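Local coordinates for protein PHB depolymerase (PDB 2D81) that catalyses the hydrolysis of the microbial polyester poly(3-hydroxybutyrate), using an alpha/beta-hydrolase fold in a circularly permuted form, at residues 136-141 and 160-165; 97-102 and 129-134; 170-175 and 222-227; 177-182 and 248-253. One frame throughout, in Å; residues are numbered along the deposited sequence.

In the fold
Contacts 2 and 3 reach the central sheet, while contacts 1 and 4 pack loops and helix ends around it. Contact 2 lies nearer than contact 1 to the bound hydroxybutyrate trimer: the side chain of Asp101 is about 8 Å from it, that of Thr136 about 11 Å. These two touch where Tyr162 packs on Thr130. Helix 164-173 begins in contact 1 and ends in contact 3, whose centre is about 23 Å from that of contact 2. Contact 4 is tied to contact 1 by salt bridges from Arg179 to Asp140 and Asp163 and a probable hydrogen bond from Trp250 to Asp163, and Trp250 also packs on Lys170 of contact 3.

Contact 1: 136-141 and 160-165; sequences TFPTDF and CNYDGA
Thr136 CG2 rests 3.7 Å from Cys160 SG, a sulfur held in place by its disulfide to Cys149. Next along the chain, Phe137 brings its ring to the start of the helix, where CE2 lies 4.4 Å from Ala165 CB. Pro138 sets its CB at the edge of the Tyr162 ring, 4.0 Å from CD1, the two side chains running side by side. Gly164 N donates to Pro138 O at 3.0 Å from above the carbonyl plane; a CB on Gly164 would run into the same oxygen. Thr139 O is gripped twice, by Cys160 N (2.8 Å) and Tyr162 N (3.2 Å), from opposite faces of its plane. Asp140 CG stands between the backbone N and the carbonyl carbon (chi1 68°), which lays its carboxylate on that of Asp163, planes 6° apart. This pairing of like charges is probably eased by Arg179, which bridges to both; Asp163 OD1 also bonds Trp250 NE1. With an alanine in place of Asp140, Arg179 would probably be left with Asp163 as its carboxylate partner here, and a gap would open beside Asp163 CB. Strand 137-139 pairs in parallel with 157-159, Tyr162 leans on strand 125-130, and Asp163 caps helix 164-173.

Contact 2: 97-102 and 129-134; sequences TGSSDT and TTTGAV
Ser99 OG accepts the backbone N of Gly132 at 2.8 Å in an almost straight bond, 173° at the hydrogen. With chi1 at 71° the hydroxyl stands between the backbone N and the carbonyl carbon of its own residue, from where it reaches the neighbouring turn. One residue on, Ser100 N donates to Ala133 O at 2.9 Å. Two turns therefore dock on each other: a type I turn from Gly98 to Asp101 and a type II turn from Thr130 to Ala133, in which Gly132 has the positive phi that calls for glycine. At Gly98 the constraint is contact across the pair: a CB there would run into Ala133 O.

Behind the turns the two strands pair in parallel. Thr130 N donates to Thr97 O in the carbonyl plane at 3.0 Å, and Ser99 N donates to Thr130 O. Thr97 CG2 lies alongside Thr129 OG1, both side chains pointing the same way. A bridging water accepts from Gly98 N and donates to Val134 O and, at 2.7 Å, to Asp101 OD1.

Further out, the Asp101 carboxylate is steadied by the backbone N of Thr103 and of Val104, and its OD1 bonds His135 ND1. Thr103 and His135 line the trimer pocket. An acid on a loop after one strand of a beta-alpha-beta unit, paired with a histidine after the next, is consistent with the acid-histidine pair of an alpha/beta-hydrolase catalytic triad.

Contact 3: 170-175 and 222-227; sequences KWIYGS and SLHVAL
Tyr173 reaches from the last turn of helix 164-173 to strand 221-227, a helix-on-sheet packing of the alpha/beta-hydrolase fold in which the nearest CA atoms are more than 9 Å apart and side chains do the bridging. Its CB points at the strand, and the first torsion (chi1 -70°) sets CG opposite the carbonyl carbon, beside the backbone N, with the ring directed to the strand. Along one flank of the ring, CE2 comes obliquely to Ser222 CB at 3.9 Å. Along the other, CE1 is turned to the His224 ring, again at a slant, while His224 ND1 lies near the plane of the tyrosine ring, at its edge. At the tip, Tyr173 OH stops 3.0 Å from Leu223 O, but the angle is too poor for a hydrogen bond; the hydroxyl is held instead by Ser14 OG and Ser12 O.

Ser14 OG is shared, since it also bonds His224 ND1, and Ser16 OG takes up NE2. With both nitrogens engaged by serines from strand 13-18, the imidazole is fixed in rotation inside a buried contact. A phenylalanine in place of Tyr173 would probably leave Ser14 OG and Ser12 O without this partner and weaken the link between helix end and strand.

The side chain of the preceding Ile172 crosses that of His224 at about a right angle, its extended chain (chi2 174°) bringing Ile172 CD1 to 3.9 Å from His224 CE1, the carbon between the two bonded nitrogens.

Contact 4: 177-182 and 248-253; sequences NARNTG and NKWADT
Arg179 lays the base of its side chain, rather than its guanidinium, on the face of Trp250. Its CB sits 3.6 Å from the centroid of the five-membered ring and only 15° off the normal, a CH-pi contact. The chain then runs out extended, CD passing 3.6 Å from Trp250 NE1, and the guanidinium, tilted 37° to the indole, goes on to Asp140 and Asp163. Because Trp250 NE1 bonds that same Asp163, the aromatic and the cation are anchored on one carboxylate.

Asn180 holds the other half of the interface. Its backbone N donates to Lys249 O at 2.8 Å from above the carbonyl plane. With CG opposite the backbone N (chi1 179°), the amide reaches Asp252, and Asn180 ND2 meets Asp252 OD1 on the anti side at 2.9 Å, the two flat groups nearly coplanar. At the other end of the same amide, Asn180 OD1 accepts Gly182 N at 2.8 Å, closing an Asx turn. A water accepts from Lys249 NZ and donates to Asn180 O and Gly182 O, joining the lysine to this turn.

Thr253 adds two more bonds. Its OG1 donates to Ala178 O at 2.7 Å, and its carbonyl O receives Asn177 ND2 in a bond of 3.0 Å lying nearly along the C=O axis.

Asp252 is held in turn by Tyr209 and Ser185. This is partly buried packing, in which the loop between helix 164-173 and strand 187-192 is laid across helix 247-251 and the turn after it, joined by the CH-pi contact and four hydrogen bonds, with the loop itself shaped by an Asx turn at Asn180.

Contact 1: 136-141 and 160-165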
loop_
_atom_site.group_PDB
_atom_site.type_symbol
_atom_site.label_atom_id
_atom_site.label_comp_id
_atom_site.label_asym_id
_atom_site.label_seq_id
_atom_site.Cartn_x
_atom_site.Cartn_y
_atom_site.Cartn_z
ATOM N N THR A 136 -4.383 -13.278 1.130
ATOM C CA THR A 136 -4.447 -12.883 2.529
ATOM C C THR A 136 -3.134 -12.171 2.844
ATOM O O THR A 136 -2.150 -12.346 2.120
ATOM C CB THR A 136 -4.598 -14.129 3.435
ATOM O OG1 THR A 136 -4.936 -13.720 4.767
ATOM C CG2 THR A 136 -3.299 -14.925 3.470
ATOM N N PHE A 137 -3.109 -11.361 3.899
ATOM C CA PHE A 137 -1.857 -10.727 4.300
ATOM C C PHE A 137 -1.007 -11.733 5.070
ATOM O O PHE A 137 -1.449 -12.279 6.077
ATOM C CB PHE A 137 -2.108 -9.504 5.185
ATOM C CG PHE A 137 -0.910 -8.609 5.305
ATOM C CD1 PHE A 137 -0.776 -7.492 4.487
ATOM C CD2 PHE A 137 0.119 -8.921 6.186
ATOM C CE1 PHE A 137 0.365 -6.704 4.541
ATOM C CE2 PHE A 137 1.271 -8.136 6.246
ATOM C CZ PHE A 137 1.391 -7.023 5.418
ATOM N N PRO A 138 0.232 -11.978 4.614
ATOM C CA PRO A 138 1.127 -12.932 5.278
ATOM C C PRO A 138 1.856 -12.406 6.516
ATOM O O PRO A 138 2.627 -11.451 6.432
ATOM C CB PRO A 138 2.098 -13.307 4.167
ATOM C CG PRO A 138 2.267 -11.994 3.449
ATOM C CD PRO A 138 0.840 -11.459 3.371
ATOM N N THR A 139 1.619 -13.048 7.658
ATOM C CA THR A 139 2.411 -12.778 8.858
ATOM C C THR A 139 2.980 -14.091 9.387
ATOM O O THR A 139 2.745 -15.151 8.809
ATOM C CB THR A 139 1.561 -12.133 9.965
ATOM O OG1 THR A 139 0.808 -13.143 10.647
ATOM C CG2 THR A 139 0.594 -11.122 9.366
ATOM N N ASP A 140 3.726 -14.025 10.486
ATOM C CA ASP A 140 4.248 -15.244 11.093
ATOM C C ASP A 140 3.784 -15.394 12.535
ATOM O O ASP A 140 4.437 -16.048 13.344
ATOM C CB ASP A 140 5.779 -15.258 11.018
ATOM C CG ASP A 140 6.422 -14.200 11.895
ATOM O OD1 ASP A 140 5.784 -13.155 12.155
ATOM O OD2 ASP A 140 7.581 -14.413 12.312
ATOM N N PHE A 141 2.646 -14.788 12.852
ATOM C CA PHE A 141 2.058 -14.941 14.174
ATOM C C PHE A 141 0.538 -15.039 14.116
ATOM O O PHE A 141 -0.084 -14.709 13.104
ATOM C CB PHE A 141 2.497 -13.786 15.084
ATOM C CG PHE A 141 2.068 -12.425 14.607
ATOM C CD1 PHE A 141 0.935 -11.815 15.136
ATOM C CD2 PHE A 141 2.801 -11.748 13.637
ATOM C CE1 PHE A 141 0.538 -10.546 14.710
ATOM C CE2 PHE A 141 2.413 -10.479 13.204
ATOM C CZ PHE A 141 1.279 -9.878 13.742
ATOM N N CYS A 160 0.930 -17.093 7.906
ATOM C CA CYS A 160 1.427 -17.837 6.754
ATOM C C CYS A 160 2.847 -18.337 6.990
ATOM O O CYS A 160 3.539 -18.719 6.045
ATOM C CB CYS A 160 1.418 -16.952 5.507
ATOM S SG CYS A 160 -0.232 -16.434 4.936
ATOM N N ASN A 161 3.276 -18.325 8.247
ATOM C CA ASN A 161 4.645 -18.695 8.593
ATOM C C ASN A 161 5.617 -17.876 7.750
ATOM O O ASN A 161 6.670 -18.360 7.330
ATOM C CB ASN A 161 4.866 -20.194 8.359
ATOM C CG ASN A 161 6.215 -20.673 8.869
ATOM O OD1 ASN A 161 6.612 -20.364 9.994
ATOM N ND2 ASN A 161 6.919 -21.440 8.048
ATOM N N TYR A 162 5.243 -16.626 7.499
ATOM C CA TYR A 162 6.088 -15.699 6.759
ATOM C C TYR A 162 5.794 -14.276 7.206
ATOM O O TYR A 162 4.666 -13.798 7.096
ATOM C CB TYR A 162 5.838 -15.832 5.255
ATOM C CG TYR A 162 6.636 -14.860 4.412
ATOM C CD1 TYR A 162 6.008 -13.806 3.744
ATOM C CD2 TYR A 162 8.015 -15.002 4.272
ATOM C CE1 TYR A 162 6.743 -12.915 2.947
ATOM C CE2 TYR A 162 8.757 -14.119 3.482
ATOM C CZ TYR A 162 8.117 -13.083 2.823
ATOM O OH TYR A 162 8.855 -12.225 2.033
ATOM N N ASP A 163 6.824 -13.611 7.717
ATOM C CA ASP A 163 6.709 -12.242 8.197
ATOM C C ASP A 163 6.765 -11.282 7.012
ATOM O O ASP A 163 7.830 -10.775 6.662
ATOM C CB ASP A 163 7.854 -11.945 9.170
ATOM C CG ASP A 163 7.764 -10.557 9.784
ATOM O OD1 ASP A 163 8.696 -10.185 10.523
ATOM O OD2 ASP A 163 6.770 -9.842 9.538
ATOM N N GLY A 164 5.610 -11.044 6.395
ATOM C CA GLY A 164 5.557 -10.202 5.213
ATOM C C GLY A 164 5.905 -8.753 5.485
ATOM O O GLY A 164 6.645 -8.138 4.717
ATOM N N ALA A 165 5.369 -8.203 6.570
ATOM C CA ALA A 165 5.636 -6.812 6.919
ATOM C C ALA A 165 7.131 -6.608 7.106
ATOM O O ALA A 165 7.708 -5.648 6.593
ATOM C CB ALA A 165 4.886 -6.434 8.197
HETATM O O HOH W 1 4.518 -11.062 10.843
#

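Contact 2: 97-102 and 129-134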
loop_
_atom_site.group_PDB
_atom_site.type_symbol
_atom_site.label_atom_id
_atom_site.label_comp_id
_atom_site.label_asym_id
_atom_site.label_seq_id
_atom_site.Cartn_x
_atom_site.Cartn_y
_atom_site.Cartn_z
ATOM N N THR A 97 3.538 -12.645 -3.568
ATOM C CA THR A 97 2.292 -13.324 -3.869
ATOM C C THR A 97 2.261 -14.678 -3.173
ATOM O O THR A 97 3.304 -15.299 -2.950
ATOM C CB THR A 97 2.123 -13.532 -5.386
ATOM O OG1 THR A 97 0.863 -14.167 -5.642
ATOM C CG2 THR A 97 3.248 -14.397 -5.935
ATOM N N GLY A 98 1.064 -15.123 -2.814
ATOM C CA GLY A 98 0.889 -16.509 -2.416
ATOM C C GLY A 98 0.727 -17.339 -3.676
ATOM O O GLY A 98 0.127 -16.878 -4.645
ATOM N N SER A 99 1.260 -18.554 -3.681
ATOM C CA SER A 99 1.209 -19.376 -4.885
ATOM C C SER A 99 -0.206 -19.894 -5.135
ATOM O O SER A 99 -0.546 -20.264 -6.258
ATOM C CB SER A 99 2.187 -20.554 -4.780
ATOM O OG SER A 99 1.743 -21.518 -3.842
ATOM N N SER A 100 -1.025 -19.906 -4.084
ATOM C CA SER A 100 -2.371 -20.475 -4.155
ATOM C C SER A 100 -3.440 -19.392 -4.233
ATOM O O SER A 100 -4.630 -19.669 -4.090
ATOM C CB SER A 100 -2.635 -21.363 -2.934
ATOM O OG SER A 100 -1.751 -22.471 -2.899
ATOM N N ASP A 101 -3.007 -18.159 -4.457
ATOM C CA ASP A 101 -3.915 -17.025 -4.587
ATOM C C ASP A 101 -4.598 -17.077 -5.960
ATOM O O ASP A 101 -3.936 -16.997 -6.999
ATOM C CB ASP A 101 -3.112 -15.728 -4.410
ATOM C CG ASP A 101 -3.969 -14.476 -4.456
ATOM O OD1 ASP A 101 -3.477 -13.424 -3.996
ATOM O OD2 ASP A 101 -5.113 -14.526 -4.955
ATOM N N THR A 102 -5.918 -17.236 -5.959
ATOM C CA THR A 102 -6.685 -17.235 -7.201
ATOM C C THR A 102 -7.664 -16.068 -7.235
ATOM O O THR A 102 -8.600 -16.045 -8.037
ATOM C CB THR A 102 -7.468 -18.557 -7.385
ATOM O OG1 THR A 102 -8.298 -18.794 -6.240
ATOM C CG2 THR A 102 -6.505 -19.721 -7.566
ATOM N N THR A 129 7.503 -15.489 -3.472
ATOM C CA THR A 129 6.294 -16.299 -3.494
ATOM C C THR A 129 6.274 -17.206 -2.272
ATOM O O THR A 129 7.236 -17.927 -2.011
ATOM C CB THR A 129 6.227 -17.178 -4.764
ATOM O OG1 THR A 129 6.266 -16.340 -5.926
ATOM C CG2 THR A 129 4.944 -17.998 -4.781
ATOM N N THR A 130 5.182 -17.163 -1.518
ATOM C CA THR A 130 4.995 -18.104 -0.420
ATOM C C THR A 130 4.138 -19.266 -0.899
ATOM O O THR A 130 2.982 -19.088 -1.285
ATOM C CB THR A 130 4.316 -17.436 0.789
ATOM O OG1 THR A 130 5.187 -16.433 1.328
ATOM C CG2 THR A 130 4.006 -18.464 1.868
ATOM N N THR A 131 4.723 -20.458 -0.882
ATOM C CA THR A 131 4.049 -21.654 -1.367
ATOM C C THR A 131 2.836 -21.980 -0.503
ATOM O O THR A 131 2.954 -22.115 0.714
ATOM C CB THR A 131 5.008 -22.863 -1.357
ATOM O OG1 THR A 131 6.136 -22.583 -2.200
ATOM C CG2 THR A 131 4.297 -24.109 -1.862
ATOM N N GLY A 132 1.674 -22.103 -1.138
ATOM C CA GLY A 132 0.485 -22.528 -0.423
ATOM C C GLY A 132 -0.380 -21.407 0.127
ATOM O O GLY A 132 -1.515 -21.645 0.545
ATOM N N ALA A 133 0.144 -20.185 0.131
ATOM C CA ALA A 133 -0.603 -19.048 0.660
ATOM C C ALA A 133 -1.668 -18.591 -0.331
ATOM O O ALA A 133 -1.427 -18.544 -1.540
ATOM C CB ALA A 133 0.351 -17.897 0.975
ATOM N N VAL A 134 -2.848 -18.256 0.180
ATOM C CA VAL A 134 -3.914 -17.734 -0.665
ATOM C C VAL A 134 -3.932 -16.209 -0.610
ATOM O O VAL A 134 -2.962 -15.582 -0.176
ATOM C CB VAL A 134 -5.295 -18.272 -0.227
ATOM C CG1 VAL A 134 -5.303 -19.795 -0.304
ATOM C CG2 VAL A 134 -5.619 -17.807 1.186
HETATM O O HOH W 2 -1.523 -13.969 -2.166
#

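Contact 3: 170-175 and 222-227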
loop_
_atom_site.group_PDB
_atom_site.type_symbol
_atom_site.label_atom_id
_atom_site.label_comp_id
_atom_site.label_asym_id
_atom_site.label_seq_id
_atom_site.Cartn_x
_atom_site.Cartn_y
_atom_site.Cartn_z
ATOM N N LYS A 170 12.303 -4.482 5.640
ATOM C CA LYS A 170 13.728 -4.746 5.540
ATOM C C LYS A 170 14.226 -4.597 4.108
ATOM O O LYS A 170 15.336 -4.123 3.889
ATOM C CB LYS A 170 14.062 -6.142 6.077
ATOM C CG LYS A 170 14.004 -6.226 7.598
ATOM C CD LYS A 170 14.493 -7.570 8.121
ATOM C CE LYS A 170 13.551 -8.700 7.754
ATOM N NZ LYS A 170 14.054 -10.003 8.274
ATOM N N TRP A 171 13.415 -4.982 3.127
ATOM C CA TRP A 171 13.851 -4.819 1.746
ATOM C C TRP A 171 13.927 -3.345 1.376
ATOM O O TRP A 171 14.889 -2.902 0.749
ATOM C CB TRP A 171 12.917 -5.529 0.764
ATOM C CG TRP A 171 13.469 -5.459 -0.621
ATOM C CD1 TRP A 171 13.050 -4.651 -1.639
ATOM C CD2 TRP A 171 14.620 -6.152 -1.105
ATOM N NE1 TRP A 171 13.878 -4.796 -2.730
ATOM C CE2 TRP A 171 14.851 -5.713 -2.428
ATOM C CE3 TRP A 171 15.486 -7.103 -0.545
ATOM C CZ2 TRP A 171 15.912 -6.191 -3.203
ATOM C CZ3 TRP A 171 16.542 -7.579 -1.316
ATOM C CH2 TRP A 171 16.745 -7.123 -2.631
ATOM N N ILE A 172 12.910 -2.589 1.771
ATOM C CA ILE A 172 12.838 -1.179 1.415
ATOM C C ILE A 172 13.917 -0.357 2.119
ATOM O O ILE A 172 14.566 0.482 1.495
ATOM C CB ILE A 172 11.445 -0.606 1.748
ATOM C CG1 ILE A 172 10.396 -1.283 0.859
ATOM C CG2 ILE A 172 11.427 0.909 1.539
ATOM C CD1 ILE A 172 8.960 -0.920 1.191
ATOM N N TYR A 173 14.117 -0.604 3.411
ATOM C CA TYR A 173 15.039 0.211 4.196
ATOM C C TYR A 173 16.417 -0.403 4.406
ATOM O O TYR A 173 17.321 0.258 4.922
ATOM C CB TYR A 173 14.418 0.551 5.555
ATOM C CG TYR A 173 13.268 1.519 5.443
ATOM C CD1 TYR A 173 11.957 1.065 5.302
ATOM C CD2 TYR A 173 13.498 2.893 5.416
ATOM C CE1 TYR A 173 10.903 1.961 5.129
ATOM C CE2 TYR A 173 12.453 3.795 5.243
ATOM C CZ TYR A 173 11.160 3.320 5.098
ATOM O OH TYR A 173 10.134 4.208 4.905
ATOM N N GLY A 174 16.578 -1.657 4.002
ATOM C CA GLY A 174 17.844 -2.336 4.203
ATOM C C GLY A 174 17.920 -2.931 5.592
ATOM O O GLY A 174 16.974 -3.573 6.051
ATOM N N SER A 175 19.042 -2.727 6.269
ATOM C CA SER A 175 19.173 -3.195 7.638
ATOM C C SER A 175 18.059 -2.580 8.479
ATOM O O SER A 175 17.658 -1.436 8.256
ATOM C CB SER A 175 20.541 -2.807 8.207
ATOM O OG SER A 175 20.788 -1.418 8.054
ATOM N N SER A 222 11.605 7.738 10.128
ATOM C CA SER A 222 11.149 7.463 8.772
ATOM C C SER A 222 9.637 7.283 8.763
ATOM O O SER A 222 9.001 7.290 9.816
ATOM C CB SER A 222 11.820 6.199 8.231
ATOM O OG SER A 222 11.572 5.086 9.076
ATOM N N LEU A 223 9.068 7.110 7.574
ATOM C CA LEU A 223 7.626 6.958 7.434
ATOM C C LEU A 223 7.283 5.906 6.383
ATOM O O LEU A 223 7.707 6.005 5.229
ATOM C CB LEU A 223 6.992 8.293 7.037
ATOM C CG LEU A 223 5.499 8.276 6.683
ATOM C CD1 LEU A 223 4.664 7.918 7.904
ATOM C CD2 LEU A 223 5.093 9.647 6.155
ATOM N N HIS A 224 6.516 4.903 6.793
ATOM C CA HIS A 224 5.965 3.926 5.862
ATOM C C HIS A 224 4.444 4.021 5.892
ATOM O O HIS A 224 3.832 4.014 6.963
ATOM C CB HIS A 224 6.389 2.509 6.256
ATOM C CG HIS A 224 5.979 1.456 5.273
ATOM N ND1 HIS A 224 6.592 1.302 4.048
ATOM C CD2 HIS A 224 5.006 0.514 5.326
ATOM C CE1 HIS A 224 6.017 0.311 3.391
ATOM N NE2 HIS A 224 5.051 -0.184 4.145
ATOM N N VAL A 225 3.844 4.116 4.711
ATOM C CA VAL A 225 2.395 4.118 4.578
ATOM C C VAL A 225 1.943 2.701 4.242
ATOM O O VAL A 225 2.396 2.119 3.256
ATOM C CB VAL A 225 1.953 5.076 3.449
ATOM C CG1 VAL A 225 0.431 5.113 3.350
ATOM C CG2 VAL A 225 2.504 6.472 3.712
ATOM N N ALA A 226 1.065 2.145 5.070
ATOM C CA ALA A 226 0.570 0.786 4.858
ATOM C C ALA A 226 -0.921 0.801 4.522
ATOM O O ALA A 226 -1.733 1.326 5.285
ATOM C CB ALA A 226 0.820 -0.062 6.103
ATOM N N LEU A 227 -1.273 0.216 3.381
ATOM C CA LEU A 227 -2.640 0.289 2.869
ATOM C C LEU A 227 -3.394 -1.039 2.954
ATOM O O LEU A 227 -3.006 -2.025 2.330
ATOM C CB LEU A 227 -2.621 0.770 1.414
ATOM C CG LEU A 227 -2.002 2.148 1.168
ATOM C CD1 LEU A 227 -1.885 2.388 -0.330
ATOM C CD2 LEU A 227 -2.849 3.230 1.823
#

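Contact 4: 177-182 and 248-253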
loop_
_atom_site.group_PDB
_atom_site.type_symbol
_atom_site.label_atom_id
_atom_site.label_comp_id
_atom_site.label_asym_id
_atom_site.label_seq_id
_atom_site.Cartn_x
_atom_site.Cartn_y
_atom_site.Cartn_z
ATOM N N ASN A 177 16.784 -2.924 12.885
ATOM C CA ASN A 177 16.942 -3.569 14.180
ATOM C C ASN A 177 15.831 -4.592 14.374
ATOM O O ASN A 177 14.742 -4.453 13.813
ATOM C CB ASN A 177 16.888 -2.532 15.306
ATOM C CG ASN A 177 17.937 -1.450 15.152
ATOM O OD1 ASN A 177 19.102 -1.734 14.871
ATOM N ND2 ASN A 177 17.531 -0.200 15.344
ATOM N N ALA A 178 16.115 -5.620 15.168
ATOM C CA ALA A 178 15.156 -6.687 15.422
ATOM C C ALA A 178 13.812 -6.117 15.860
ATOM O O ALA A 178 13.753 -5.142 16.612
ATOM C CB ALA A 178 15.697 -7.623 16.488
ATOM N N ARG A 179 12.734 -6.728 15.386
ATOM C CA ARG A 179 11.393 -6.270 15.722
ATOM C C ARG A 179 11.114 -6.469 17.206
ATOM O O ARG A 179 11.720 -7.324 17.853
ATOM C CB ARG A 179 10.351 -7.033 14.910
ATOM C CG ARG A 179 10.290 -8.514 15.239
ATOM C CD ARG A 179 9.210 -9.212 14.429
ATOM N NE ARG A 179 9.214 -10.652 14.669
ATOM C CZ ARG A 179 8.369 -11.507 14.104
ATOM N NH1 ARG A 179 7.443 -11.071 13.261
ATOM N NH2 ARG A 179 8.453 -12.801 14.381
ATOM N N ASN A 180 10.186 -5.674 17.729
ATOM C CA ASN A 180 9.717 -5.814 19.104
ATOM C C ASN A 180 8.589 -6.838 19.157
ATOM O O ASN A 180 7.524 -6.622 18.585
ATOM C CB ASN A 180 9.207 -4.468 19.617
ATOM C CG ASN A 180 8.689 -4.545 21.035
ATOM O OD1 ASN A 180 8.723 -5.602 21.667
ATOM N ND2 ASN A 180 8.210 -3.416 21.549
ATOM N N THR A 181 8.826 -7.949 19.846
ATOM C CA THR A 181 7.843 -9.026 19.915
ATOM C C THR A 181 6.992 -8.940 21.176
ATOM O O THR A 181 6.182 -9.829 21.450
ATOM C CB THR A 181 8.525 -10.411 19.873
ATOM O OG1 THR A 181 9.451 -10.524 20.960
ATOM C CG2 THR A 181 9.272 -10.594 18.559
ATOM N N GLY A 182 7.174 -7.868 21.940
ATOM C CA GLY A 182 6.417 -7.697 23.167
ATOM C C GLY A 182 5.590 -6.426 23.156
ATOM O O GLY A 182 5.071 -6.023 22.115
ATOM N N ASN A 248 3.995 -2.682 12.923
ATOM C CA ASN A 248 4.329 -1.882 14.092
ATOM C C ASN A 248 5.457 -2.506 14.899
ATOM O O ASN A 248 6.244 -1.793 15.520
ATOM C CB ASN A 248 3.099 -1.687 14.984
ATOM C CG ASN A 248 1.972 -0.976 14.268
ATOM O OD1 ASN A 248 2.196 -0.284 13.276
ATOM N ND2 ASN A 248 0.754 -1.131 14.775
ATOM N N LYS A 249 5.537 -3.835 14.886
ATOM C CA LYS A 249 6.601 -4.544 15.595
ATOM C C LYS A 249 7.974 -4.103 15.102
ATOM O O LYS A 249 8.906 -3.942 15.893
ATOM C CB LYS A 249 6.454 -6.056 15.397
ATOM C CG LYS A 249 5.154 -6.628 15.935
ATOM C CD LYS A 249 5.091 -8.132 15.731
ATOM C CE LYS A 249 3.813 -8.709 16.311
ATOM N NZ LYS A 249 3.718 -8.468 17.779
ATOM N N TRP A 250 8.094 -3.914 13.791
ATOM C CA TRP A 250 9.345 -3.466 13.195
ATOM C C TRP A 250 9.555 -1.962 13.349
ATOM O O TRP A 250 10.665 -1.506 13.631
ATOM C CB TRP A 250 9.392 -3.854 11.711
ATOM C CG TRP A 250 9.577 -5.322 11.501
ATOM C CD1 TRP A 250 8.602 -6.263 11.315
ATOM C CD2 TRP A 250 10.820 -6.033 11.526
ATOM N NE1 TRP A 250 9.163 -7.518 11.224
ATOM C CE2 TRP A 250 10.523 -7.404 11.351
ATOM C CE3 TRP A 250 12.159 -5.644 11.682
ATOM C CZ2 TRP A 250 11.517 -8.388 11.327
ATOM C CZ3 TRP A 250 13.148 -6.625 11.658
ATOM C CH2 TRP A 250 12.819 -7.980 11.483
ATOM N N ALA A 251 8.489 -1.193 13.161
ATOM C CA ALA A 251 8.569 0.256 13.302
ATOM C C ALA A 251 9.072 0.625 14.694
ATOM O O ALA A 251 9.850 1.572 14.855
ATOM C CB ALA A 251 7.197 0.878 13.065
ATOM N N ASP A 252 8.631 -0.130 15.697
ATOM C CA ASP A 252 8.815 0.273 17.090
ATOM C C ASP A 252 10.283 0.370 17.483
ATOM O O ASP A 252 10.646 1.145 18.368
ATOM C CB ASP A 252 8.116 -0.710 18.032
ATOM C CG ASP A 252 7.851 -0.111 19.398
ATOM O OD1 ASP A 252 8.118 -0.778 20.418
ATOM O OD2 ASP A 252 7.368 1.034 19.446
ATOM N N THR A 253 11.125 -0.421 16.829
ATOM C CA THR A 253 12.540 -0.463 17.179
ATOM C C THR A 253 13.421 0.208 16.127
ATOM O O THR A 253 14.648 0.101 16.176
ATOM C CB THR A 253 13.015 -1.915 17.367
ATOM O OG1 THR A 253 12.753 -2.664 16.172
ATOM C CG2 THR A 253 12.293 -2.561 18.540
HETATM O O HOH W 3 5.052 -6.935 19.708
#